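Local coordinates for fusolin (Anomala cuprea entomopoxvirus, PDB 4YN1), which forms the crystalline spindles that enhance the virulence of an insect poxvirus and probably acts on chitin as a lytic polysaccharide monooxygenase, at residues E150-T155 / V210-W215; G2-P7 / F225-D230; I134-C139 / Y196-P201; N76-C81 / Q216-V221. One frame throughout, in Å; residues are numbered along the deposited sequence.

Interaction 1 of 4, residues E150-T155 / V210-W215; sequences EVYVTT and VIYVRW. With NAG (2-acetamido-2-deoxy-beta-D-glucopyranose), chain B.
Paired antiparallel strands, 147-154 and 209-217, set Glu150 alongside Arg214 at the end of the ladder that meets a bound glycan. The two side chains point the same way, but their carboxylate and guanidinium planes are turned 66° apart. OE1 of Glu150 takes a salt bridge from NH1 of Arg214 at 2.9 Å, with OE1 almost in the guanidinium plane. The Tyr152 hydroxyl OH donates to the same OE1 at 2.7 Å, approaching the other face of the carboxylate, so the group is gripped from both faces. OE2 of Glu150 accepts from N2 of the chain B NAG at 2.8 Å and from a water that in turn accepts from Arg214 NH1. The extended arginine is also tied by NE to Tyr226 and by NH2 to Gln216, which should hold the guanidinium firmly. At the far end, Thr154 OG1 (chi1 46°) stands in for a backbone acceptor and receives Val210 N at 3.0 Å in a nearly straight bond of 176°. Reciprocal backbone bonds at Glu150 with Arg214 and at Tyr152 with Tyr212 set the register. The Val151, Val153, Ile211 and Val213 face is apolar; there Val151 CG1 presses on Ile211 CG2 at 3.3 Å, closer than usual for two methyls. The other face of this antiparallel ladder gives Glu150 and Tyr152 to the glycan pocket, with Arg214 behind them holding Glu150 in place.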
# COMPACT_ATOMS: atom_id res chain seq x y z
N GLU A 150 -10.06 -6.97 -6.64
CA GLU A 150 -10.65 -5.65 -6.71
C GLU A 150 -9.53 -4.64 -6.46
O GLU A 150 -8.67 -4.87 -5.61
CB GLU A 150 -11.71 -5.47 -5.62
CG GLU A 150 -12.97 -6.27 -5.93
CD GLU A 150 -14.06 -6.18 -4.88
OE1 GLU A 150 -13.80 -5.63 -3.79
OE2 GLU A 150 -15.15 -6.74 -5.12
N VAL A 151 -9.52 -3.56 -7.24
CA VAL A 151 -8.56 -2.49 -7.06
C VAL A 151 -9.28 -1.18 -6.89
O VAL A 151 -10.19 -0.87 -7.65
CB VAL A 151 -7.51 -2.41 -8.17
CG1 VAL A 151 -6.43 -1.40 -7.80
CG2 VAL A 151 -6.89 -3.78 -8.45
N TYR A 152 -8.88 -0.43 -5.87
CA TYR A 152 -9.46 0.87 -5.58
C TYR A 152 -8.39 1.91 -5.64
O TYR A 152 -7.23 1.59 -5.42
CB TYR A 152 -10.06 0.90 -4.18
CG TYR A 152 -11.14 -0.13 -3.96
CD1 TYR A 152 -10.82 -1.45 -3.65
CD2 TYR A 152 -12.49 0.22 -3.99
CE1 TYR A 152 -11.81 -2.42 -3.50
CE2 TYR A 152 -13.49 -0.74 -3.83
CZ TYR A 152 -13.15 -2.06 -3.61
OH TYR A 152 -14.14 -3.00 -3.48
N VAL A 153 -8.77 3.15 -5.89
CA VAL A 153 -7.83 4.29 -5.85
C VAL A 153 -8.44 5.37 -4.93
O VAL A 153 -9.68 5.55 -4.88
CB VAL A 153 -7.50 4.82 -7.26
CG1 VAL A 153 -6.61 6.05 -7.22
CG2 VAL A 153 -6.84 3.73 -8.11
N THR A 154 -7.60 6.09 -4.22
CA THR A 154 -8.10 7.14 -3.38
C THR A 154 -8.78 8.24 -4.24
O THR A 154 -8.38 8.50 -5.37
CB THR A 154 -7.02 7.73 -2.49
OG1 THR A 154 -5.83 7.99 -3.25
CG2 THR A 154 -6.70 6.83 -1.27
N THR A 155 -9.79 8.83 -3.66
CA THR A 155 -10.56 9.95 -4.24
C THR A 155 -9.64 11.17 -4.40
O THR A 155 -8.62 11.26 -3.69
CB THR A 155 -11.79 10.22 -3.34
OG1 THR A 155 -12.67 11.14 -3.97
CG2 THR A 155 -11.40 10.72 -2.00
N VAL A 210 -3.17 6.63 -3.17
CA VAL A 210 -3.03 5.25 -2.75
C VAL A 210 -3.90 4.39 -3.68
O VAL A 210 -5.04 4.77 -4.04
CB VAL A 210 -3.38 4.97 -1.27
CG1 VAL A 210 -3.39 3.47 -0.96
CG2 VAL A 210 -2.43 5.69 -0.33
N ILE A 211 -3.31 3.25 -4.09
CA ILE A 211 -3.97 2.18 -4.82
C ILE A 211 -4.16 1.09 -3.76
O ILE A 211 -3.21 0.73 -3.05
CB ILE A 211 -3.19 1.66 -6.03
CG1 ILE A 211 -2.90 2.78 -7.06
CG2 ILE A 211 -3.90 0.45 -6.65
CD1 ILE A 211 -1.86 2.42 -8.16
N TYR A 212 -5.39 0.62 -3.58
CA TYR A 212 -5.69 -0.36 -2.55
C TYR A 212 -6.15 -1.62 -3.26
O TYR A 212 -7.12 -1.57 -4.02
CB TYR A 212 -6.78 0.15 -1.63
CG TYR A 212 -6.98 -0.67 -0.39
CD1 TYR A 212 -5.95 -0.83 0.54
CD2 TYR A 212 -8.24 -1.12 -0.03
CE1 TYR A 212 -6.15 -1.49 1.73
CE2 TYR A 212 -8.45 -1.77 1.19
CZ TYR A 212 -7.39 -2.00 2.05
OH TYR A 212 -7.62 -2.61 3.26
N VAL A 213 -5.36 -2.68 -3.11
CA VAL A 213 -5.57 -3.95 -3.80
C VAL A 213 -6.15 -4.98 -2.85
O VAL A 213 -5.58 -5.25 -1.79
CB VAL A 213 -4.26 -4.44 -4.42
CG1 VAL A 213 -4.46 -5.80 -5.11
CG2 VAL A 213 -3.68 -3.41 -5.40
N ARG A 214 -7.22 -5.63 -3.30
CA ARG A 214 -7.89 -6.66 -2.55
C ARG A 214 -7.86 -7.95 -3.38
O ARG A 214 -8.34 -7.95 -4.52
CB ARG A 214 -9.33 -6.25 -2.26
CG ARG A 214 -10.16 -7.33 -1.56
CD ARG A 214 -11.59 -6.87 -1.40
NE ARG A 214 -12.36 -7.87 -0.67
CZ ARG A 214 -13.62 -8.24 -0.90
NH1 ARG A 214 -14.35 -7.61 -1.80
NH2 ARG A 214 -14.17 -9.19 -0.17
N TRP A 215 -7.29 -9.02 -2.83
CA TRP A 215 -7.30 -10.34 -3.47
C TRP A 215 -8.20 -11.19 -2.59
O TRP A 215 -7.80 -11.52 -1.49
CB TRP A 215 -5.89 -10.96 -3.50
CG TRP A 215 -5.82 -12.28 -4.20
CD1 TRP A 215 -6.60 -12.68 -5.25
CD2 TRP A 215 -4.79 -13.26 -4.06
NE1 TRP A 215 -6.15 -13.89 -5.72
CE2 TRP A 215 -5.06 -14.28 -5.00
CE3 TRP A 215 -3.74 -13.45 -3.15
CZ2 TRP A 215 -4.22 -15.41 -5.15
CZ3 TRP A 215 -2.89 -14.53 -3.34
CH2 TRP A 215 -3.18 -15.53 -4.28
C1 NAG B . -17.22 -7.31 -8.10
C2 NAG B . -18.26 -6.66 -7.18
C3 NAG B . -19.08 -7.77 -6.53
C4 NAG B . -19.70 -8.67 -7.60
C5 NAG B . -18.60 -9.19 -8.53
C6 NAG B . -19.12 -10.01 -9.69
C7 NAG B . -17.90 -4.61 -5.91
C8 NAG B . -17.06 -3.93 -4.87
N2 NAG B . -17.58 -5.87 -6.17
O3 NAG B . -20.09 -7.21 -5.69
O4 NAG B . -20.33 -9.79 -6.98
O5 NAG B . -17.92 -8.06 -9.10
O6 NAG B . -20.07 -9.29 -10.45
O7 NAG B . -18.83 -4.05 -6.47
O HOH W 1 -16.68 -8.17 -3.58

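Interaction 2 of 4, residues G2-P7 / F225-D230; sequences GYVTFP and FYNCVD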
# COMPACT_ATOMS: atom_id res chain seq x y z
N GLY A 2 0.25 -13.33 -0.44
CA GLY A 2 1.05 -12.60 -1.42
C GLY A 2 1.01 -11.11 -1.19
O GLY A 2 0.47 -10.65 -0.17
N TYR A 3 1.55 -10.38 -2.15
CA TYR A 3 1.63 -8.94 -2.06
C TYR A 3 1.81 -8.29 -3.44
O TYR A 3 2.25 -8.93 -4.40
CB TYR A 3 2.76 -8.51 -1.11
CG TYR A 3 4.04 -9.31 -1.31
CD1 TYR A 3 4.83 -9.13 -2.44
CD2 TYR A 3 4.46 -10.25 -0.37
CE1 TYR A 3 5.91 -9.96 -2.70
CE2 TYR A 3 5.60 -11.02 -0.58
CZ TYR A 3 6.28 -10.92 -1.78
OH TYR A 3 7.42 -11.66 -2.03
N VAL A 4 1.57 -7.00 -3.50
CA VAL A 4 1.75 -6.28 -4.76
C VAL A 4 3.23 -6.01 -4.94
O VAL A 4 3.86 -5.41 -4.07
CB VAL A 4 0.94 -4.95 -4.84
CG1 VAL A 4 0.95 -4.42 -6.27
CG2 VAL A 4 -0.50 -5.13 -4.37
N THR A 5 3.79 -6.39 -6.09
CA THR A 5 5.20 -6.10 -6.38
C THR A 5 5.34 -4.90 -7.28
O THR A 5 6.38 -4.25 -7.26
CB THR A 5 5.90 -7.33 -6.93
OG1 THR A 5 5.06 -7.95 -7.90
CG2 THR A 5 6.26 -8.26 -5.85
N PHE A 6 4.33 -4.63 -8.10
CA PHE A 6 4.35 -3.43 -8.92
C PHE A 6 2.98 -2.82 -9.04
O PHE A 6 2.07 -3.45 -9.57
CB PHE A 6 4.90 -3.64 -10.34
CG PHE A 6 4.94 -2.30 -11.07
CD1 PHE A 6 5.89 -1.35 -10.74
CD2 PHE A 6 4.02 -2.00 -12.05
CE1 PHE A 6 5.85 -0.08 -11.33
CE2 PHE A 6 3.98 -0.74 -12.64
CZ PHE A 6 4.89 0.22 -12.27
N PRO A 7 2.85 -1.52 -8.74
CA PRO A 7 3.76 -0.66 -7.95
C PRO A 7 3.89 -1.32 -6.57
O PRO A 7 2.93 -1.90 -6.05
CB PRO A 7 3.04 0.71 -7.95
CG PRO A 7 1.96 0.61 -9.00
CD PRO A 7 1.56 -0.84 -8.98
N PHE A 225 -6.89 -10.68 1.05
CA PHE A 225 -5.61 -9.98 1.24
C PHE A 225 -5.76 -8.57 0.75
O PHE A 225 -6.38 -8.35 -0.28
CB PHE A 225 -4.49 -10.67 0.50
CG PHE A 225 -4.33 -12.09 0.96
CD1 PHE A 225 -5.13 -13.10 0.43
CD2 PHE A 225 -3.43 -12.41 1.96
CE1 PHE A 225 -5.08 -14.39 0.96
CE2 PHE A 225 -3.38 -13.70 2.49
CZ PHE A 225 -4.21 -14.68 2.00
N TYR A 226 -5.27 -7.62 1.54
CA TYR A 226 -5.44 -6.20 1.31
C TYR A 226 -4.10 -5.50 1.42
O TYR A 226 -3.43 -5.65 2.43
CB TYR A 226 -6.40 -5.61 2.35
CG TYR A 226 -7.77 -6.26 2.37
CD1 TYR A 226 -7.97 -7.51 2.97
CD2 TYR A 226 -8.87 -5.62 1.83
CE1 TYR A 226 -9.22 -8.13 2.95
CE2 TYR A 226 -10.11 -6.25 1.76
CZ TYR A 226 -10.29 -7.51 2.32
OH TYR A 226 -11.53 -8.10 2.23
N ASN A 227 -3.72 -4.71 0.40
CA ASN A 227 -2.47 -3.97 0.42
C ASN A 227 -2.63 -2.56 -0.05
O ASN A 227 -3.26 -2.32 -1.10
CB ASN A 227 -1.47 -4.60 -0.53
CG ASN A 227 -0.81 -5.92 -0.15
OD1 ASN A 227 0.14 -6.35 -0.83
ND2 ASN A 227 -1.11 -6.50 1.00
N CYS A 228 -1.99 -1.64 0.67
CA CYS A 228 -1.86 -0.24 0.26
C CYS A 228 -0.64 -0.10 -0.60
O CYS A 228 0.39 -0.66 -0.26
CB CYS A 228 -1.75 0.68 1.47
SG CYS A 228 -3.31 0.83 2.33
N VAL A 229 -0.76 0.64 -1.71
CA VAL A 229 0.30 0.90 -2.66
C VAL A 229 0.40 2.41 -2.83
O VAL A 229 -0.56 3.03 -3.29
CB VAL A 229 0.00 0.21 -3.99
CG1 VAL A 229 1.01 0.63 -5.05
CG2 VAL A 229 -0.05 -1.31 -3.87
N ASP A 230 1.54 3.01 -2.44
CA ASP A 230 1.77 4.44 -2.57
C ASP A 230 2.26 4.77 -3.97
O ASP A 230 3.24 4.18 -4.46
CB ASP A 230 2.76 4.93 -1.50
CG ASP A 230 2.22 4.67 -0.08
OD1 ASP A 230 1.15 5.21 0.26
OD2 ASP A 230 2.85 3.87 0.67
O HOH W 2 -0.23 -9.22 2.04
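Asn227 and Val4 lie alongside one another, pointing opposite ways, so that the amide oxygen of the one reaches the backbone of the other. OD1 of Asn227 accepts from Val4 N at 3.1 Å, the donor tilted 18° from the carbonyl plane, and lies 3.2 Å from Tyr3 CA. Gln11 NE2 is a further donor to that oxygen. The other half of the amide is held as well: ND2 of Asn227 bonds Tyr226 O at 2.9 Å, in the amide's own plane but well above the plane of the carbonyl it meets, and it also donates a hydrogen bond to a water that donates to Gly2 O. With both ends engaged, the rotation of the Asn227 amide is probably fixed. Here two different sheets of the beta-sandwich face each other, their strands 7.4 Å apart along short axes inclined by 26°, too far for ladder bonding. Side chains fill the gap. Val229 stands at about a right angle to both Val4 and Pro7: its CG2 meets Val4 CG2 at 3.9 Å, while its CG1 lies against Pro7, 3.3 Å from O and 3.5 Å from CB. Val229 CG1 lies anti to its backbone N (chi1 172°), which directs it to the proline. A cis peptide precedes Pro7, just past a classic beta bulge that sets Thr5 and Phe6 together opposite Glu137. Phe225 meets the ring of His1 obliquely.

Interaction 3 of 4, residues I134-C139 / Y196-P201; sequences IELEFC and YRMIVP
Tyr196 O receives Phe138 N at 2.8 Å in a nearly straight bond of 169°, and Tyr196 N returns the bond to Phe138 O. The same reciprocal pairing recurs at Leu136 with Met198 and at Ile134 with Val200, giving a regular antiparallel ladder. One face of it is apolar. Met198 CG sits between its backbone N and carbonyl carbon (chi1 63°), and the chain then bends twice, bringing CE back to Leu136 CD2 at 3.8 Å and to Phe138 CB at 4.1 Å. Leu136 and Met198 therefore run side by side, while Val200 CG2 closes on Leu136 CB at 3.9 Å. The other face is charged. Glu135 crosses Arg197 at an angle, and OE2 of Glu135 makes a salt bridge with NE of Arg197 that is long and weak (3.4 Å). The firmer ties lie elsewhere: Glu135 OE1 bridges Arg184, and Arg197 NH1 reaches Asn182 O. The aliphatic parts of Glu137 and Arg197 lie next to each other, and their charged ends are bridged by a water that donates a hydrogen bond to Glu137 OE2 at 2.7 Å and accepts one from Arg197 NH1; Thr5 and Ser187 bind the same carboxylate. The aliphatic part of Glu135 is covered by Ile199 CD1. Strand 131-140 is flanked on one edge by 194-203 and on the other by 2-6, with 180-182 outside 194-203, while Phe138 and Tyr196 pack inward against Trp215 and Phe149 of the facing sheet and a disulfide ties Cys139 to Cys189.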
# COMPACT_ATOMS: atom_id res chain seq x y z
N ILE A 134 -2.03 0.97 -15.86
CA ILE A 134 -0.84 0.45 -15.16
C ILE A 134 -0.93 -1.08 -15.22
O ILE A 134 -1.97 -1.61 -14.86
CB ILE A 134 -0.89 0.94 -13.69
CG1 ILE A 134 -0.91 2.51 -13.60
CG2 ILE A 134 0.21 0.33 -12.81
CD1 ILE A 134 0.20 3.18 -14.07
N GLU A 135 0.15 -1.79 -15.57
CA GLU A 135 0.06 -3.25 -15.50
C GLU A 135 0.48 -3.61 -14.10
O GLU A 135 1.67 -3.67 -13.79
CB GLU A 135 0.94 -3.95 -16.51
CG GLU A 135 0.77 -5.45 -16.47
CD GLU A 135 1.78 -6.13 -17.35
OE1 GLU A 135 2.99 -5.85 -17.20
OE2 GLU A 135 1.38 -7.05 -18.10
N LEU A 136 -0.47 -3.84 -13.24
CA LEU A 136 -0.16 -4.16 -11.85
C LEU A 136 0.34 -5.59 -11.77
O LEU A 136 -0.23 -6.47 -12.41
CB LEU A 136 -1.42 -3.98 -11.00
CG LEU A 136 -1.29 -4.14 -9.49
CD1 LEU A 136 -1.98 -3.03 -8.74
CD2 LEU A 136 -1.82 -5.45 -9.03
N GLU A 137 1.38 -5.85 -11.00
CA GLU A 137 1.82 -7.23 -10.79
C GLU A 137 1.59 -7.58 -9.34
O GLU A 137 2.10 -6.91 -8.44
CB GLU A 137 3.30 -7.39 -11.15
CG GLU A 137 3.80 -8.84 -11.10
CD GLU A 137 5.31 -8.98 -11.20
OE1 GLU A 137 5.99 -8.43 -10.31
OE2 GLU A 137 5.82 -9.69 -12.10
N PHE A 138 0.88 -8.68 -9.10
CA PHE A 138 0.65 -9.19 -7.76
C PHE A 138 1.43 -10.50 -7.67
O PHE A 138 1.34 -11.36 -8.57
CB PHE A 138 -0.85 -9.40 -7.50
CG PHE A 138 -1.12 -9.79 -6.08
CD1 PHE A 138 -1.09 -11.12 -5.70
CD2 PHE A 138 -1.44 -8.84 -5.13
CE1 PHE A 138 -1.34 -11.48 -4.38
CE2 PHE A 138 -1.61 -9.20 -3.80
CZ PHE A 138 -1.62 -10.52 -3.44
N CYS A 139 2.22 -10.63 -6.61
CA CYS A 139 3.15 -11.72 -6.37
C CYS A 139 2.55 -12.72 -5.35
O CYS A 139 2.51 -12.44 -4.16
CB CYS A 139 4.46 -11.10 -5.88
SG CYS A 139 5.80 -12.27 -5.61
N TYR A 196 0.11 -12.75 -10.95
CA TYR A 196 -1.16 -12.25 -11.48
C TYR A 196 -0.90 -10.84 -11.97
O TYR A 196 -0.51 -9.97 -11.16
CB TYR A 196 -2.26 -12.20 -10.43
CG TYR A 196 -2.68 -13.55 -9.90
CD1 TYR A 196 -3.55 -14.36 -10.61
CD2 TYR A 196 -2.19 -14.02 -8.69
CE1 TYR A 196 -3.93 -15.61 -10.13
CE2 TYR A 196 -2.56 -15.27 -8.20
CZ TYR A 196 -3.46 -16.04 -8.91
OH TYR A 196 -3.85 -17.25 -8.40
N ARG A 197 -1.01 -10.61 -13.28
CA ARG A 197 -0.84 -9.30 -13.86
C ARG A 197 -2.20 -8.82 -14.34
O ARG A 197 -2.96 -9.59 -14.90
CB ARG A 197 0.17 -9.25 -15.01
CG ARG A 197 1.61 -9.53 -14.56
CD ARG A 197 2.65 -9.21 -15.65
NE ARG A 197 2.40 -10.00 -16.85
CZ ARG A 197 2.95 -11.17 -17.15
NH1 ARG A 197 3.90 -11.69 -16.37
NH2 ARG A 197 2.57 -11.83 -18.23
N MET A 198 -2.52 -7.56 -14.09
CA MET A 198 -3.83 -7.02 -14.50
C MET A 198 -3.64 -5.56 -14.89
O MET A 198 -2.85 -4.85 -14.29
CB MET A 198 -4.89 -7.21 -13.38
CG MET A 198 -4.59 -6.46 -12.11
SD MET A 198 -5.10 -7.22 -10.57
CE MET A 198 -3.72 -8.45 -10.34
N ILE A 199 -4.34 -5.13 -15.94
CA ILE A 199 -4.26 -3.75 -16.39
C ILE A 199 -5.28 -2.97 -15.60
O ILE A 199 -6.48 -3.19 -15.76
CB ILE A 199 -4.50 -3.57 -17.92
CG1 ILE A 199 -3.54 -4.46 -18.77
CG2 ILE A 199 -4.35 -2.08 -18.31
CD1 ILE A 199 -2.14 -4.26 -18.51
N VAL A 200 -4.79 -2.05 -14.76
CA VAL A 200 -5.63 -1.24 -13.91
C VAL A 200 -5.74 0.18 -14.51
O VAL A 200 -4.71 0.84 -14.64
CB VAL A 200 -5.08 -1.19 -12.47
CG1 VAL A 200 -5.95 -0.30 -11.57
CG2 VAL A 200 -5.01 -2.59 -11.88
N PRO A 201 -6.96 0.65 -14.82
CA PRO A 201 -7.11 2.04 -15.33
C PRO A 201 -7.07 3.01 -14.17
O PRO A 201 -8.06 3.20 -13.46
CB PRO A 201 -8.49 2.02 -16.02
CG PRO A 201 -9.24 0.93 -15.35
CD PRO A 201 -8.26 -0.04 -14.72
O HOH W 3 5.89 -10.31 -14.77

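Interaction 4 of 4, residues N76-C81 / Q216-V221; sequences NFRDIC and QRIDPV. With NAG (2-acetamido-2-deoxy-beta-D-glucopyranose), chain C; NAG (2-acetamido-2-deoxy-beta-D-glucopyranose), chain B.
With CG of Phe77 wedged between its backbone N and carbonyl carbon (chi1 62°), and Gln216 CG anti to its own backbone N before the chain bends at chi2 (57°), ring and amide come together nearly parallel, 13° apart. The amide lies against the base of the Phe77 side chain, NE2 of Gln216 3.4 Å from Phe77 CB. Further along, Arg217 O sits 3.9 Å above the centre of one ring face of Phe77, while Asp219 O approaches Phe77 CE2 to 3.2 Å and Ile218 CG2 touches CZ. Arg78 crosses Ile218 at about a right angle, its NH2 3.7 Å from Ile218 CG2, and the Phe77 rim atom CZ stands over its guanidinium face. The 76-81 turn, leading into helix 80-87, carries Arg78, Asp79 and Ile80 of the glycan pocket; CD of Arg78 lies 3.2 Å from O7 of the chain C NAG. Asp79 caps the helix by accepting from Cys81 N. Nothing here hydrogen-bonds across the two segments. Gln216 instead spends its polar ends on Arg217 O (2.9 Å from NE2), Gly222 O and Arg214, so the contact rests on van der Waals packing. The bond from NE2 probably draws some charge off the Arg217 oxygen facing the ring's pi cloud.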
# COMPACT_ATOMS: atom_id res chain seq x y z
N ASN A 76 -20.08 -14.05 3.35
CA ASN A 76 -20.63 -12.81 2.79
C ASN A 76 -19.57 -11.93 2.07
O ASN A 76 -19.83 -10.76 1.82
CB ASN A 76 -21.26 -12.00 3.92
CG ASN A 76 -22.36 -12.72 4.65
OD1 ASN A 76 -23.15 -13.43 4.04
ND2 ASN A 76 -22.47 -12.51 5.96
N PHE A 77 -18.37 -12.49 1.77
CA PHE A 77 -17.25 -11.76 1.14
C PHE A 77 -17.57 -10.93 -0.10
O PHE A 77 -16.85 -9.97 -0.36
CB PHE A 77 -16.08 -12.74 0.82
CG PHE A 77 -16.41 -13.82 -0.17
CD1 PHE A 77 -16.32 -13.60 -1.53
CD2 PHE A 77 -16.76 -15.09 0.26
CE1 PHE A 77 -16.69 -14.59 -2.44
CE2 PHE A 77 -17.11 -16.09 -0.65
CZ PHE A 77 -17.10 -15.82 -1.98
N ARG A 78 -18.57 -11.31 -0.93
CA ARG A 78 -18.88 -10.56 -2.15
C ARG A 78 -19.48 -9.20 -1.88
O ARG A 78 -19.47 -8.35 -2.76
CB ARG A 78 -19.87 -11.32 -3.05
CG ARG A 78 -19.27 -12.62 -3.60
CD ARG A 78 -20.26 -13.45 -4.36
NE ARG A 78 -19.78 -14.81 -4.65
CZ ARG A 78 -19.88 -15.86 -3.84
NH1 ARG A 78 -20.46 -15.75 -2.64
NH2 ARG A 78 -19.40 -17.04 -4.21
N ASP A 79 -20.08 -9.04 -0.71
CA ASP A 79 -20.78 -7.82 -0.33
C ASP A 79 -19.80 -6.82 0.24
O ASP A 79 -19.40 -6.96 1.38
CB ASP A 79 -21.89 -8.17 0.69
CG ASP A 79 -22.75 -6.98 1.10
OD1 ASP A 79 -22.55 -5.88 0.53
OD2 ASP A 79 -23.58 -7.15 2.01
N ILE A 80 -19.45 -5.80 -0.53
CA ILE A 80 -18.50 -4.78 -0.05
C ILE A 80 -18.99 -4.05 1.21
O ILE A 80 -18.18 -3.71 2.07
CB ILE A 80 -18.05 -3.83 -1.20
CG1 ILE A 80 -16.67 -3.18 -0.91
CG2 ILE A 80 -19.13 -2.79 -1.53
CD1 ILE A 80 -15.51 -4.13 -0.94
N CYS A 81 -20.33 -3.91 1.41
CA CYS A 81 -20.84 -3.30 2.64
C CYS A 81 -20.48 -4.11 3.87
O CYS A 81 -20.12 -3.55 4.90
CB CYS A 81 -22.35 -3.09 2.55
SG CYS A 81 -22.81 -1.98 1.21
N GLN A 216 -9.40 -11.54 -3.08
CA GLN A 216 -10.38 -12.25 -2.27
C GLN A 216 -10.55 -13.70 -2.71
O GLN A 216 -10.84 -13.93 -3.88
CB GLN A 216 -11.71 -11.50 -2.40
CG GLN A 216 -12.90 -12.09 -1.62
CD GLN A 216 -12.64 -12.23 -0.14
OE1 GLN A 216 -12.38 -11.27 0.59
NE2 GLN A 216 -12.74 -13.42 0.39
N ARG A 217 -10.45 -14.63 -1.80
CA ARG A 217 -10.70 -16.04 -2.10
C ARG A 217 -12.20 -16.27 -2.18
O ARG A 217 -12.95 -15.79 -1.31
CB ARG A 217 -10.10 -16.94 -1.03
CG ARG A 217 -8.59 -16.95 -1.13
CD ARG A 217 -7.92 -17.45 0.12
NE ARG A 217 -8.21 -18.86 0.40
CZ ARG A 217 -7.57 -19.61 1.29
NH1 ARG A 217 -6.59 -19.09 2.02
NH2 ARG A 217 -7.90 -20.88 1.46
N ILE A 218 -12.64 -17.02 -3.20
CA ILE A 218 -14.06 -17.35 -3.40
C ILE A 218 -14.20 -18.62 -2.66
O ILE A 218 -13.93 -19.70 -3.19
CB ILE A 218 -14.44 -17.45 -4.89
CG1 ILE A 218 -14.28 -16.13 -5.56
CG2 ILE A 218 -15.91 -17.98 -5.07
CD1 ILE A 218 -14.25 -16.17 -6.99
N ASP A 219 -14.54 -18.50 -1.39
CA ASP A 219 -14.51 -19.62 -0.47
C ASP A 219 -15.37 -19.35 0.78
O ASP A 219 -15.45 -18.20 1.18
CB ASP A 219 -13.03 -19.67 -0.08
CG ASP A 219 -12.66 -20.68 0.92
OD1 ASP A 219 -12.44 -21.84 0.53
OD2 ASP A 219 -12.58 -20.31 2.11
N PRO A 220 -15.91 -20.37 1.50
CA PRO A 220 -16.72 -20.06 2.70
C PRO A 220 -16.05 -19.34 3.88
O PRO A 220 -16.74 -18.64 4.61
CB PRO A 220 -17.29 -21.43 3.12
CG PRO A 220 -16.46 -22.43 2.44
CD PRO A 220 -15.97 -21.81 1.17
N VAL A 221 -14.75 -19.53 4.11
CA VAL A 221 -14.04 -18.85 5.19
C VAL A 221 -13.76 -17.36 4.75
O VAL A 221 -13.64 -16.48 5.59
CB VAL A 221 -12.77 -19.63 5.61
CG1 VAL A 221 -11.87 -18.81 6.51
CG2 VAL A 221 -13.19 -20.93 6.32
C1 NAG C . -21.70 -9.70 -6.72
C2 NAG C . -22.29 -11.11 -6.79
C3 NAG C . -23.78 -11.03 -6.44
C4 NAG C . -23.97 -10.41 -5.07
C5 NAG C . -23.22 -9.08 -4.95
C6 NAG C . -23.16 -8.57 -3.53
C7 NAG C . -21.39 -12.80 -8.36
C8 NAG C . -21.27 -13.20 -9.80
N2 NAG C . -22.10 -11.68 -8.11
O3 NAG C . -24.29 -12.36 -6.41
O4 NAG C . -25.35 -10.13 -4.86
O5 NAG C . -21.86 -9.23 -5.39
O6 NAG C . -22.87 -7.18 -3.51
O7 NAG C . -20.90 -13.47 -7.46
C1 NAG B . -17.22 -7.31 -8.10
C2 NAG B . -18.26 -6.66 -7.18
C3 NAG B . -19.08 -7.77 -6.53
C4 NAG B . -19.70 -8.67 -7.60
C5 NAG B . -18.60 -9.19 -8.53
C6 NAG B . -19.12 -10.01 -9.69
C7 NAG B . -17.90 -4.61 -5.91
C8 NAG B . -17.06 -3.93 -4.87
N2 NAG B . -17.58 -5.87 -6.17
O3 NAG B . -20.09 -7.21 -5.69
O4 NAG B . -20.33 -9.79 -6.98
O5 NAG B . -17.92 -8.06 -9.10
O6 NAG B . -20.07 -9.29 -10.45
O7 NAG B . -18.83 -4.05 -6.47

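How the interactions relate
Strand 209-217 is shared by interactions 1 and 4 and hydrogen-bonds on to strand 223-234 of interaction 2, with Ile211 O 2.8 Å from Val229 N; the centres of interactions 1 and 2 are about 9 Å apart. Interaction 3 belongs to the facing sheet, which interaction 2 joins through strand 2-6, and it meets interaction 1 in the core, Trp215 CE3 lying 3.3 Å from Phe138 CE1. Interactions 1 and 4 both touch the chain B sugar. Arg214 NH2 links them by a bond of 2.8 Å to Phe77 O, and Ile80 packs on Glu150 and Tyr152. Interaction 3 lies farther off, about 21 Å from interaction 4 between centres.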